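Local coordinates for protein DR2417 (Deinococcus radiodurans, PDB 4XWW) that probably degrades and matures RNA as a homodimeric, metal-dependent 5'-3' exonuclease, possibly with endonuclease activity, of the metallo-beta-lactamase RNase J family, at residues Gly59-Tyr69 against Val448-Gly457; Thr18-Glu29 against Ala429-Leu437. All coordinates share one frame; numbering follows the deposited sequence.

Overall arrangement
Contacts 1 and 2 both tie an N-terminal part of the metallo-beta-lactamase domain to chain that returns about 380 to 400 residues later, after the beta-CASP insertion. Their centres lie about 17 Å apart, and they meet directly: the backbone N of V448 lies 2.8 Å from the O of G432, a probable hydrogen bond, while Y69 and V448 pack on I22. Contact 2 extends toward the catalytic zinc site, with G26 about 8 Å from a bound zinc ion. Contact 1 lies farther off, its P65 side chain about 12 Å from zinc, and ends at a separate manganese ion held by G59 and D456, beside the second subunit.

Contact 1. Residues Gly59-Tyr69 against Val448-Gly457; sequences GIDLIVPRIDY and VAAGAVYVDG. With MN (manganese (II) ion), chain G.
The I60 side chain reaches obliquely across Y454, its CD1 meeting CD1 of the tyrosine ring at 3.5 Å. I63, on the same side, lies alongside Y454 and brings CG1 to the ring edge near its plane; its other branch, CG2, packs on CB of A452. The phenol OH of Y454 bonds outside the pair to D465. On the reverse face L62 and V455 run side by side, CD1 against CG2 at 3.6 Å. The L62 CG sits between its backbone N and carbonyl carbon (chi1 54°), which sets CG and CD1 against the flank of V455. V64 crosses V453 there, and Y95 of helix 93-97 covers L62, V64 and V455.

Strands 62-65 and 452-456 form an antiparallel ladder with a classic beta bulge at the start of strand 62-65: D61 and L62 both face V455, whose O takes a bond from N of D61 at 2.8 Å and a weak one from N of L62. The same D61 also takes N of G457 at OD2, 2.7 Å, on the syn side, 31° out of the carboxylate plane. D456 binds manganese through OD1 at 2.2 Å; O of G59 binds the same ion. OD2 of D456 makes a salt bridge to R471, and its backbone O bonds R549 of the second subunit.

Pairing continues with N of R66 on O of G451, and CG of R66 meets CG2 of V453 at 3.6 Å, the two side chains at about a right angle. The arginine bends at chi2 and chi3, which lays one guanidinium face against N of A450 and lets NH2 form a salt bridge with OD2 of D68. One water bridges O of R66, N of Y69 and O of A449, and the Y69 ring takes CG1 of V448 obliquely at CD1.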
ATOM      1  N   GLY A  59       1.576  14.808   3.125  1.00 27.22           N
ATOM      2  CA  GLY A  59       2.163  15.852   3.932  1.00 34.27           C
ATOM      3  C   GLY A  59       1.501  16.064   5.281  1.00 34.94           C
ATOM      4  O   GLY A  59       2.103  16.666   6.157  1.00 43.75           O
ATOM      5  N   ILE A  60       0.280  15.571   5.470  1.00 35.27           N
ATOM      6  CA  ILE A  60      -0.395  15.855   6.742  1.00 35.02           C
ATOM      7  C   ILE A  60      -0.030  14.821   7.809  1.00 32.03           C
ATOM      8  O   ILE A  60       0.363  13.696   7.494  1.00 31.80           O
ATOM      9  CB  ILE A  60      -1.945  15.931   6.607  1.00 35.07           C
ATOM     10  CG1 ILE A  60      -2.571  14.544   6.473  1.00 33.62           C
ATOM     11  CG2 ILE A  60      -2.373  16.910   5.499  1.00 31.91           C
ATOM     12  CD1 ILE A  60      -4.087  14.572   6.466  1.00 37.01           C
ATOM     13  N   ASP A  61      -0.157  15.219   9.074  1.00 31.73           N
ATOM     14  CA  ASP A  61       0.283  14.384  10.189  1.00 30.95           C
ATOM     15  C   ASP A  61      -0.827  13.511  10.767  1.00 29.52           C
ATOM     16  O   ASP A  61      -0.625  12.319  11.006  1.00 30.32           O
ATOM     17  CB  ASP A  61       0.875  15.258  11.293  1.00 33.20           C
ATOM     18  CG  ASP A  61       2.008  16.126  10.801  1.00 44.19           C
ATOM     19  OD1 ASP A  61       2.801  15.655   9.957  1.00 54.16           O
ATOM     20  OD2 ASP A  61       2.106  17.287  11.245  1.00 45.27           O
ATOM     21  N   LEU A  62      -1.992  14.100  11.008  1.00 25.71           N
ATOM     22  CA  LEU A  62      -3.115  13.332  11.532  1.00 26.78           C
ATOM     23  C   LEU A  62      -4.440  13.995  11.182  1.00 22.93           C
ATOM     24  O   LEU A  62      -4.468  15.101  10.659  1.00 24.71           O
ATOM     25  CB  LEU A  62      -2.986  13.166  13.053  1.00 35.91           C
ATOM     26  CG  LEU A  62      -2.812  14.448  13.859  1.00 39.45           C
ATOM     27  CD1 LEU A  62      -4.110  14.837  14.592  1.00 40.60           C
ATOM     28  CD2 LEU A  62      -1.656  14.305  14.851  1.00 41.21           C
ATOM     29  N   ILE A  63      -5.529  13.284  11.440  1.00 22.31           N
ATOM     30  CA  ILE A  63      -6.860  13.758  11.098  1.00 21.69           C
ATOM     31  C   ILE A  63      -7.748  13.714  12.354  1.00 22.03           C
ATOM     32  O   ILE A  63      -7.753  12.736  13.074  1.00 21.42           O
ATOM     33  CB  ILE A  63      -7.491  12.899   9.975  1.00 24.68           C
ATOM     34  CG1 ILE A  63      -6.544  12.812   8.768  1.00 33.00           C
ATOM     35  CG2 ILE A  63      -8.852  13.454   9.595  1.00 25.17           C
ATOM     36  CD1 ILE A  63      -6.928  11.760   7.737  1.00 36.69           C
ATOM     37  N   VAL A  64      -8.498  14.773  12.600  1.00 22.64           N
ATOM     38  CA  VAL A  64      -9.381  14.811  13.758  1.00 23.53           C
ATOM     39  C   VAL A  64     -10.789  15.106  13.273  1.00 26.70           C
ATOM     40  O   VAL A  64     -10.964  15.581  12.155  1.00 23.97           O
ATOM     41  CB  VAL A  64      -8.907  15.850  14.788  1.00 24.70           C
ATOM     42  CG1 VAL A  64      -7.553  15.449  15.330  1.00 24.99           C
ATOM     43  CG2 VAL A  64      -8.868  17.237  14.186  1.00 26.95           C
ATOM     44  N   PRO A  65     -11.808  14.812  14.102  1.00 26.19           N
ATOM     45  CA  PRO A  65     -13.179  14.956  13.604  1.00 26.64           C
ATOM     46  C   PRO A  65     -13.651  16.392  13.557  1.00 27.32           C
ATOM     47  O   PRO A  65     -13.235  17.212  14.381  1.00 29.21           O
ATOM     48  CB  PRO A  65     -14.023  14.157  14.621  1.00 27.40           C
ATOM     49  CG  PRO A  65     -13.062  13.422  15.485  1.00 31.28           C
ATOM     50  CD  PRO A  65     -11.761  14.182  15.430  1.00 28.10           C
ATOM     51  N   ARG A  66     -14.508  16.694  12.587  1.00 28.53           N
ATOM     52  CA  ARG A  66     -15.279  17.932  12.604  1.00 27.08           C
ATOM     53  C   ARG A  66     -16.234  17.891  13.783  1.00 27.31           C
ATOM     54  O   ARG A  66     -16.950  16.915  13.955  1.00 28.80           O
ATOM     55  CB  ARG A  66     -16.055  18.111  11.297  1.00 35.82           C
ATOM     56  CG  ARG A  66     -15.240  18.729  10.153  1.00 43.37           C
ATOM     57  CD  ARG A  66     -15.932  19.990   9.619  1.00 51.78           C
ATOM     58  NE  ARG A  66     -16.901  19.652   8.582  1.00 60.61           N
ATOM     59  CZ  ARG A  66     -17.977  20.370   8.282  1.00 58.72           C
ATOM     60  NH1 ARG A  66     -18.790  19.960   7.317  1.00 59.87           N
ATOM     61  NH2 ARG A  66     -18.249  21.488   8.939  1.00 53.51           N
ATOM     62  N   ILE A  67     -16.257  18.948  14.588  1.00 28.07           N
ATOM     63  CA  ILE A  67     -17.118  18.945  15.768  1.00 28.46           C
ATOM     64  C   ILE A  67     -18.147  20.061  15.720  1.00 29.83           C
ATOM     65  O   ILE A  67     -18.647  20.491  16.771  1.00 29.74           O
ATOM     66  CB  ILE A  67     -16.306  19.054  17.081  1.00 34.64           C
ATOM     67  CG1 ILE A  67     -15.439  20.313  17.092  1.00 40.56           C
ATOM     68  CG2 ILE A  67     -15.486  17.779  17.315  1.00 29.66           C
ATOM     69  CD1 ILE A  67     -14.909  20.670  18.481  1.00 40.78           C
ATOM     70  N   ASP A  68     -18.476  20.512  14.507  1.00 29.26           N
ATOM     71  CA  ASP A  68     -19.533  21.511  14.308  1.00 34.78           C
ATOM     72  C   ASP A  68     -20.756  21.216  15.167  1.00 30.58           C
ATOM     73  O   ASP A  68     -21.321  22.119  15.791  1.00 32.92           O
ATOM     74  CB  ASP A  68     -19.977  21.573  12.845  1.00 38.74           C
ATOM     75  CG  ASP A  68     -18.834  21.839  11.892  1.00 44.95           C
ATOM     76  OD1 ASP A  68     -17.761  21.225  12.059  1.00 40.37           O
ATOM     77  OD2 ASP A  68     -19.014  22.656  10.963  1.00 46.78           O
ATOM     78  N   TYR A  69     -21.167  19.951  15.190  1.00 29.32           N
ATOM     79  CA  TYR A  69     -22.364  19.575  15.940  1.00 33.26           C
ATOM     80  C   TYR A  69     -22.215  19.866  17.433  1.00 31.23           C
ATOM     81  O   TYR A  69     -23.125  20.420  18.052  1.00 34.16           O
ATOM     82  CB  TYR A  69     -22.699  18.097  15.732  1.00 36.07           C
ATOM     83  CG  TYR A  69     -23.965  17.672  16.451  1.00 35.40           C
ATOM     84  CD1 TYR A  69     -25.213  17.833  15.864  1.00 40.24           C
ATOM     85  CD2 TYR A  69     -23.907  17.122  17.722  1.00 31.16           C
ATOM     86  CE1 TYR A  69     -26.371  17.453  16.533  1.00 33.22           C
ATOM     87  CE2 TYR A  69     -25.037  16.731  18.380  1.00 30.19           C
ATOM     88  CZ  TYR A  69     -26.268  16.893  17.790  1.00 33.64           C
ATOM     89  OH  TYR A  69     -27.402  16.511  18.481  1.00 36.29           O
ATOM     90  N   VAL A 448     -26.156  15.467  10.151  1.00 31.05           N
ATOM     91  CA  VAL A 448     -25.552  16.659  10.736  1.00 30.79           C
ATOM     92  C   VAL A 448     -24.170  16.831  10.114  1.00 32.50           C
ATOM     93  O   VAL A 448     -23.665  15.910   9.481  1.00 32.19           O
ATOM     94  CB  VAL A 448     -25.431  16.567  12.276  1.00 32.18           C
ATOM     95  CG1 VAL A 448     -26.783  16.280  12.895  1.00 31.98           C
ATOM     96  CG2 VAL A 448     -24.414  15.496  12.677  1.00 27.10           C
ATOM     97  N   ALA A 449     -23.573  18.005  10.282  1.00 31.36           N
ATOM     98  CA  ALA A 449     -22.238  18.243   9.752  1.00 34.05           C
ATOM     99  C   ALA A 449     -21.249  17.263  10.371  1.00 33.82           C
ATOM    100  O   ALA A 449     -21.206  17.080  11.591  1.00 33.94           O
ATOM    101  CB  ALA A 449     -21.802  19.672  10.013  1.00 37.84           C
ATOM    102  N   ALA A 450     -20.469  16.621   9.517  1.00 31.31           N
ATOM    103  CA  ALA A 450     -19.468  15.667   9.962  1.00 28.59           C
ATOM    104  C   ALA A 450     -18.349  15.627   8.947  1.00 34.98           C
ATOM    105  O   ALA A 450     -18.540  16.032   7.808  1.00 38.05           O
ATOM    106  CB  ALA A 450     -20.075  14.286  10.145  1.00 26.82           C
ATOM    107  N   GLY A 451     -17.184  15.144   9.352  1.00 33.78           N
ATOM    108  CA  GLY A 451     -16.086  15.016   8.415  1.00 39.36           C
ATOM    109  C   GLY A 451     -14.711  15.138   9.021  1.00 33.78           C
ATOM    110  O   GLY A 451     -14.535  14.952  10.226  1.00 30.26           O
ATOM    111  N   ALA A 452     -13.729  15.450   8.172  1.00 30.80           N
ATOM    112  CA  ALA A 452     -12.337  15.422   8.586  1.00 23.74           C
ATOM    113  C   ALA A 452     -11.744  16.823   8.708  1.00 26.51           C
ATOM    114  O   ALA A 452     -12.074  17.722   7.937  1.00 31.32           O
ATOM    115  CB  ALA A 452     -11.524  14.573   7.612  1.00 28.24           C
ATOM    116  N   VAL A 453     -10.880  17.003   9.700  1.00 25.33           N
ATOM    117  CA  VAL A 453     -10.076  18.213   9.819  1.00 26.27           C
ATOM    118  C   VAL A 453      -8.609  17.788   9.828  1.00 27.56           C
ATOM    119  O   VAL A 453      -8.216  16.960  10.649  1.00 24.98           O
ATOM    120  CB  VAL A 453     -10.386  19.006  11.095  1.00 26.97           C
ATOM    121  CG1 VAL A 453      -9.503  20.257  11.169  1.00 28.38           C
ATOM    122  CG2 VAL A 453     -11.865  19.401  11.155  1.00 29.34           C
ATOM    123  N   TYR A 454      -7.811  18.312   8.896  1.00 29.02           N
ATOM    124  CA  TYR A 454      -6.414  17.902   8.812  1.00 34.55           C
ATOM    125  C   TYR A 454      -5.510  18.689   9.748  1.00 27.04           C
ATOM    126  O   TYR A 454      -5.663  19.893   9.918  1.00 28.61           O
ATOM    127  CB  TYR A 454      -5.891  18.042   7.379  1.00 26.64           C
ATOM    128  CG  TYR A 454      -6.717  17.293   6.361  1.00 30.93           C
ATOM    129  CD1 TYR A 454      -7.260  16.051   6.657  1.00 36.86           C
ATOM    130  CD2 TYR A 454      -6.968  17.834   5.110  1.00 37.24           C
ATOM    131  CE1 TYR A 454      -8.020  15.360   5.733  1.00 34.22           C
ATOM    132  CE2 TYR A 454      -7.722  17.152   4.179  1.00 45.20           C
ATOM    133  CZ  TYR A 454      -8.248  15.917   4.496  1.00 46.71           C
ATOM    134  OH  TYR A 454      -9.003  15.244   3.563  1.00 45.24           O
ATOM    135  N   VAL A 455      -4.563  17.981  10.350  1.00 26.32           N
ATOM    136  CA  VAL A 455      -3.502  18.600  11.133  1.00 31.05           C
ATOM    137  C   VAL A 455      -2.175  18.422  10.394  1.00 35.59           C
ATOM    138  O   VAL A 455      -1.797  17.310  10.038  1.00 29.33           O
ATOM    139  CB  VAL A 455      -3.404  17.988  12.538  1.00 34.48           C
ATOM    140  CG1 VAL A 455      -2.271  18.630  13.325  1.00 37.26           C
ATOM    141  CG2 VAL A 455      -4.726  18.159  13.278  1.00 37.11           C
ATOM    142  N   ASP A 456      -1.488  19.531  10.159  1.00 33.38           N
ATOM    143  CA  ASP A 456      -0.227  19.527   9.426  1.00 35.60           C
ATOM    144  C   ASP A 456       0.712  20.496  10.118  1.00 34.16           C
ATOM    145  O   ASP A 456       0.562  21.701   9.987  1.00 35.46           O
ATOM    146  CB  ASP A 456      -0.453  19.936   7.976  1.00 36.62           C
ATOM    147  CG  ASP A 456       0.697  19.539   7.063  1.00 38.57           C
ATOM    148  OD1 ASP A 456       1.755  19.108   7.564  1.00 33.29           O
ATOM    149  OD2 ASP A 456       0.535  19.689   5.842  1.00 33.93           O
ATOM    150  N   GLY A 457       1.656  19.967  10.885  1.00 40.87           N
ATOM    151  CA  GLY A 457       2.499  20.812  11.705  1.00 44.68           C
ATOM    152  C   GLY A 457       1.682  21.403  12.838  1.00 48.38           C
ATOM    153  O   GLY A 457       1.026  20.680  13.588  1.00 50.21           O
TER
HETATM  154 MN    MN G 603       3.611  18.022   7.150  1.00 78.86          MN
HETATM  155  O   HOH W   1     -17.319  14.763  12.238  1.00 27.55           O
HETATM  156  O   HOH W   2     -19.807  17.783  13.750  1.00 28.20           O

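Contact 2. Residues Thr18-Glu29 against Ala429-Leu437; sequences TLEVIPLGGMGE and AKNGDIVNL
OE2 of E29 is gripped from opposite faces of its carboxylate plane. N of G26 reaches OE2 of E29 at 2.9 Å, nearly straight at 177° and on the anti side, whereas ND2 of N431 meets that OE2 from above the plane at 3.0 Å. K32 adds a salt bridge to the same oxygen. The carboxylate and amide planes stand 53° apart. At the other end of that amide, OD1 of N431 accepts N of M27 at 3.0 Å, tilted 19° from the carbonyl plane. With both ends engaged, the amide's rotation is fixed, and N431 pins the glycine-rich loop 25-28 to its own turn. A water joins N of N431 to O of M27.

N431 belongs to a type II turn, K430 to D433, in which OD2 of D433 takes N of K430 from above its carboxylate plane. N of G432 in this turn bonds O of P23 at 2.8 Å. M27 bends at chi2, laying SD and CE against CB of A429, each at 4.0 Å.

Past the turn, strands 19-23 and 433-437 pair antiparallel, L19 with L437 and V21 with V435 as hydrogen-bonded pairs. On their shared face L19 and L437 lie side by side, CD2 to CD2 at 3.8 Å. The E20 chain stretches along I434 on the other face, its CD 3.8 Å from CG2 of the isoleucine.

This pairing brings the late strand into the larger mixed sheet of the metallo-beta-lactamase fold. Strand 34-39 flanks 19-23 on one side and 441-447 flanks 433-438 on the other, while from strand 398-402 L400 packs on V21 and A429, and W402 on M27.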
ATOM      1  N   THR A  18     -37.172  10.451  21.251  1.00 45.21           N
ATOM      2  CA  THR A  18     -36.294   9.357  20.864  1.00 46.69           C
ATOM      3  C   THR A  18     -34.851   9.630  21.246  1.00 39.52           C
ATOM      4  O   THR A  18     -34.447  10.777  21.444  1.00 36.88           O
ATOM      5  CB  THR A  18     -36.352   9.097  19.348  1.00 48.58           C
ATOM      6  OG1 THR A  18     -36.056  10.309  18.642  1.00 48.24           O
ATOM      7  CG2 THR A  18     -37.727   8.606  18.939  1.00 51.80           C
ATOM      8  N   LEU A  19     -34.078   8.559  21.367  1.00 34.54           N
ATOM      9  CA  LEU A  19     -32.641   8.677  21.507  1.00 29.61           C
ATOM     10  C   LEU A  19     -32.086   8.919  20.108  1.00 35.75           C
ATOM     11  O   LEU A  19     -32.540   8.291  19.155  1.00 34.89           O
ATOM     12  CB  LEU A  19     -32.051   7.407  22.131  1.00 28.13           C
ATOM     13  CG  LEU A  19     -30.553   7.373  22.428  1.00 29.20           C
ATOM     14  CD1 LEU A  19     -30.213   8.368  23.515  1.00 35.80           C
ATOM     15  CD2 LEU A  19     -30.093   5.960  22.814  1.00 31.36           C
ATOM     16  N   GLU A  20     -31.146   9.848  19.975  1.00 31.76           N
ATOM     17  CA  GLU A  20     -30.409   9.988  18.725  1.00 28.45           C
ATOM     18  C   GLU A  20     -29.023   9.457  18.975  1.00 25.77           C
ATOM     19  O   GLU A  20     -28.369   9.857  19.941  1.00 31.84           O
ATOM     20  CB  GLU A  20     -30.350  11.440  18.247  1.00 27.19           C
ATOM     21  CG  GLU A  20     -31.733  12.071  18.033  1.00 28.18           C
ATOM     22  CD  GLU A  20     -31.662  13.547  17.687  1.00 37.86           C
ATOM     23  OE1 GLU A  20     -30.662  14.211  18.033  1.00 36.17           O
ATOM     24  OE2 GLU A  20     -32.623  14.045  17.074  1.00 44.81           O
ATOM     25  N   VAL A  21     -28.608   8.524  18.137  1.00 24.51           N
ATOM     26  CA  VAL A  21     -27.230   8.078  18.117  1.00 24.71           C
ATOM     27  C   VAL A  21     -26.594   8.763  16.912  1.00 29.57           C
ATOM     28  O   VAL A  21     -27.018   8.536  15.781  1.00 23.41           O
ATOM     29  CB  VAL A  21     -27.117   6.553  17.997  1.00 29.12           C
ATOM     30  CG1 VAL A  21     -25.640   6.114  18.021  1.00 19.99           C
ATOM     31  CG2 VAL A  21     -27.872   5.873  19.108  1.00 27.07           C
ATOM     32  N   ILE A  22     -25.634   9.648  17.155  1.00 25.83           N
ATOM     33  CA  ILE A  22     -25.049  10.435  16.076  1.00 24.43           C
ATOM     34  C   ILE A  22     -23.542  10.191  16.020  1.00 22.94           C
ATOM     35  O   ILE A  22     -22.778  10.848  16.722  1.00 27.19           O
ATOM     36  CB  ILE A  22     -25.348  11.946  16.273  1.00 32.34           C
ATOM     37  CG1 ILE A  22     -26.848  12.160  16.542  1.00 29.44           C
ATOM     38  CG2 ILE A  22     -24.863  12.749  15.067  1.00 24.96           C
ATOM     39  CD1 ILE A  22     -27.224  13.594  16.932  1.00 28.29           C
ATOM     40  N   PRO A  23     -23.115   9.216  15.208  1.00 25.19           N
ATOM     41  CA  PRO A  23     -21.673   9.010  14.998  1.00 20.73           C
ATOM     42  C   PRO A  23     -21.052  10.221  14.319  1.00 25.07           C
ATOM     43  O   PRO A  23     -21.575  10.658  13.292  1.00 27.63           O
ATOM     44  CB  PRO A  23     -21.618   7.782  14.093  1.00 27.12           C
ATOM     45  CG  PRO A  23     -22.926   7.758  13.392  1.00 32.72           C
ATOM     46  CD  PRO A  23     -23.925   8.299  14.387  1.00 28.45           C
ATOM     47  N   LEU A  24     -19.988  10.779  14.892  1.00 26.69           N
ATOM     48  CA  LEU A  24     -19.288  11.883  14.233  1.00 22.28           C
ATOM     49  C   LEU A  24     -17.983  11.404  13.617  1.00 22.34           C
ATOM     50  O   LEU A  24     -17.350  12.123  12.848  1.00 27.57           O
ATOM     51  CB  LEU A  24     -19.025  13.041  15.203  1.00 22.77           C
ATOM     52  CG  LEU A  24     -20.267  13.816  15.669  1.00 23.62           C
ATOM     53  CD1 LEU A  24     -19.899  14.964  16.651  1.00 23.93           C
ATOM     54  CD2 LEU A  24     -21.087  14.349  14.469  1.00 23.95           C
ATOM     55  N   GLY A  25     -17.578  10.188  13.961  1.00 21.38           N
ATOM     56  CA  GLY A  25     -16.371   9.611  13.399  1.00 20.71           C
ATOM     57  C   GLY A  25     -16.344   8.147  13.776  1.00 24.47           C
ATOM     58  O   GLY A  25     -16.961   7.765  14.762  1.00 25.22           O
ATOM     59  N   GLY A  26     -15.634   7.340  13.000  1.00 20.08           N
ATOM     60  CA  GLY A  26     -15.487   5.923  13.289  1.00 21.50           C
ATOM     61  C   GLY A  26     -16.474   4.997  12.597  1.00 21.51           C
ATOM     62  O   GLY A  26     -16.373   3.775  12.708  1.00 23.73           O
ATOM     63  N   MET A  27     -17.425   5.575  11.873  1.00 18.82           N
ATOM     64  CA  MET A  27     -18.358   4.799  11.064  1.00 20.43           C
ATOM     65  C   MET A  27     -17.922   4.849   9.598  1.00 20.61           C
ATOM     66  O   MET A  27     -17.628   5.924   9.081  1.00 23.49           O
ATOM     67  CB  MET A  27     -19.778   5.350  11.190  1.00 20.50           C
ATOM     68  CG  MET A  27     -20.496   5.001  12.492  1.00 20.50           C
ATOM     69  SD  MET A  27     -20.904   3.260  12.646  1.00 23.87           S
ATOM     70  CE  MET A  27     -21.980   3.324  14.097  1.00 27.12           C
ATOM     71  N   GLY A  28     -17.879   3.704   8.929  1.00 24.02           N
ATOM     72  CA  GLY A  28     -17.472   3.699   7.527  1.00 21.27           C
ATOM     73  C   GLY A  28     -15.984   3.960   7.353  1.00 23.15           C
ATOM     74  O   GLY A  28     -15.504   4.281   6.247  1.00 22.53           O
ATOM     75  N   GLU A  29     -15.253   3.812   8.455  1.00 21.66           N
ATOM     76  CA  GLU A  29     -13.804   3.993   8.494  1.00 19.62           C
ATOM     77  C   GLU A  29     -13.270   3.299   9.730  1.00 22.12           C
ATOM     78  O   GLU A  29     -14.025   2.994  10.664  1.00 20.45           O
ATOM     79  CB  GLU A  29     -13.436   5.474   8.555  1.00 21.56           C
ATOM     80  CG  GLU A  29     -13.945   6.144   9.848  1.00 24.03           C
ATOM     81  CD  GLU A  29     -13.600   7.614   9.930  1.00 28.01           C
ATOM     82  OE1 GLU A  29     -12.654   8.049   9.245  1.00 28.75           O
ATOM     83  OE2 GLU A  29     -14.284   8.343  10.678  1.00 22.17           O
ATOM     84  N   ALA A 429     -24.460   2.653   9.409  1.00 22.62           N
ATOM     85  CA  ALA A 429     -24.393   4.094   9.617  1.00 22.39           C
ATOM     86  C   ALA A 429     -23.161   4.715   8.957  1.00 21.33           C
ATOM     87  O   ALA A 429     -22.125   4.055   8.749  1.00 26.88           O
ATOM     88  CB  ALA A 429     -24.439   4.435  11.121  1.00 24.16           C
ATOM     89  N   LYS A 430     -23.328   5.984   8.599  1.00 23.86           N
ATOM     90  CA  LYS A 430     -22.271   6.856   8.097  1.00 25.10           C
ATOM     91  C   LYS A 430     -22.036   7.939   9.123  1.00 24.69           C
ATOM     92  O   LYS A 430     -22.959   8.278   9.857  1.00 25.01           O
ATOM     93  CB  LYS A 430     -22.667   7.499   6.762  1.00 27.33           C
ATOM     94  CG  LYS A 430     -22.951   6.512   5.650  1.00 26.93           C
ATOM     95  CD  LYS A 430     -23.299   7.278   4.375  1.00 32.97           C
ATOM     96  CE  LYS A 430     -24.216   6.471   3.466  1.00 39.09           C
ATOM     97  NZ  LYS A 430     -25.605   6.403   3.997  1.00 44.77           N
ATOM     98  N   ASN A 431     -20.826   8.492   9.177  1.00 23.44           N
ATOM     99  CA  ASN A 431     -20.595   9.665  10.021  1.00 22.71           C
ATOM    100  C   ASN A 431     -21.571  10.777   9.659  1.00 25.26           C
ATOM    101  O   ASN A 431     -21.821  11.024   8.477  1.00 26.87           O
ATOM    102  CB  ASN A 431     -19.165  10.176   9.878  1.00 21.09           C
ATOM    103  CG  ASN A 431     -18.148   9.184  10.331  1.00 22.09           C
ATOM    104  OD1 ASN A 431     -18.421   8.346  11.193  1.00 21.86           O
ATOM    105  ND2 ASN A 431     -16.955   9.260   9.761  1.00 24.67           N
ATOM    106  N   GLY A 432     -22.101  11.453  10.675  1.00 26.09           N
ATOM    107  CA  GLY A 432     -23.090  12.505  10.486  1.00 26.89           C
ATOM    108  C   GLY A 432     -24.528  12.018  10.475  1.00 24.12           C
ATOM    109  O   GLY A 432     -25.448  12.822  10.566  1.00 29.34           O
ATOM    110  N   ASP A 433     -24.736  10.710  10.385  1.00 23.68           N
ATOM    111  CA  ASP A 433     -26.107  10.188  10.411  1.00 28.38           C
ATOM    112  C   ASP A 433     -26.758  10.443  11.763  1.00 28.03           C
ATOM    113  O   ASP A 433     -26.125  10.272  12.814  1.00 28.23           O
ATOM    114  CB  ASP A 433     -26.153   8.681  10.142  1.00 30.89           C
ATOM    115  CG  ASP A 433     -26.035   8.331   8.680  1.00 33.69           C
ATOM    116  OD1 ASP A 433     -26.081   9.243   7.826  1.00 30.81           O
ATOM    117  OD2 ASP A 433     -25.918   7.123   8.394  1.00 32.31           O
ATOM    118  N   ILE A 434     -28.025  10.841  11.740  1.00 24.91           N
ATOM    119  CA  ILE A 434     -28.822  10.840  12.956  1.00 26.60           C
ATOM    120  C   ILE A 434     -29.582   9.525  12.992  1.00 31.99           C
ATOM    121  O   ILE A 434     -30.494   9.304  12.195  1.00 30.67           O
ATOM    122  CB  ILE A 434     -29.818  12.025  13.026  1.00 34.85           C
ATOM    123  CG1 ILE A 434     -29.092  13.353  12.827  1.00 41.40           C
ATOM    124  CG2 ILE A 434     -30.545  12.012  14.351  1.00 29.38           C
ATOM    125  CD1 ILE A 434     -30.017  14.500  12.494  1.00 46.66           C
ATOM    126  N   VAL A 435     -29.186   8.624  13.882  1.00 27.48           N
ATOM    127  CA  VAL A 435     -29.885   7.356  13.975  1.00 33.07           C
ATOM    128  C   VAL A 435     -30.912   7.456  15.096  1.00 32.01           C
ATOM    129  O   VAL A 435     -30.562   7.625  16.269  1.00 32.26           O
ATOM    130  CB  VAL A 435     -28.921   6.182  14.224  1.00 30.77           C
ATOM    131  CG1 VAL A 435     -29.692   4.865  14.264  1.00 25.32           C
ATOM    132  CG2 VAL A 435     -27.843   6.139  13.126  1.00 25.63           C
ATOM    133  N   ASN A 436     -32.188   7.381  14.734  1.00 31.86           N
ATOM    134  CA  ASN A 436     -33.238   7.488  15.737  1.00 30.92           C
ATOM    135  C   ASN A 436     -33.586   6.151  16.347  1.00 32.58           C
ATOM    136  O   ASN A 436     -33.829   5.180  15.643  1.00 33.96           O
ATOM    137  CB  ASN A 436     -34.486   8.129  15.141  1.00 36.37           C
ATOM    138  CG  ASN A 436     -34.504   9.616  15.347  1.00 48.62           C
ATOM    139  OD1 ASN A 436     -33.932  10.364  14.562  1.00 57.38           O
ATOM    140  ND2 ASN A 436     -35.125  10.053  16.430  1.00 54.51           N
ATOM    141  N   LEU A 437     -33.622   6.116  17.671  1.00 27.70           N
ATOM    142  CA  LEU A 437     -33.830   4.863  18.368  1.00 25.56           C
ATOM    143  C   LEU A 437     -34.947   5.007  19.389  1.00 34.05           C
ATOM    144  O   LEU A 437     -34.913   5.891  20.242  1.00 29.02           O
ATOM    145  CB  LEU A 437     -32.530   4.406  19.043  1.00 29.68           C
ATOM    146  CG  LEU A 437     -32.588   3.108  19.856  1.00 34.15           C
ATOM    147  CD1 LEU A 437     -32.581   1.921  18.922  1.00 29.55           C
ATOM    148  CD2 LEU A 437     -31.442   3.015  20.845  1.00 32.38           C
TER
HETATM  149  O   HOH W   3     -18.834   7.579   7.230  1.00 25.20           O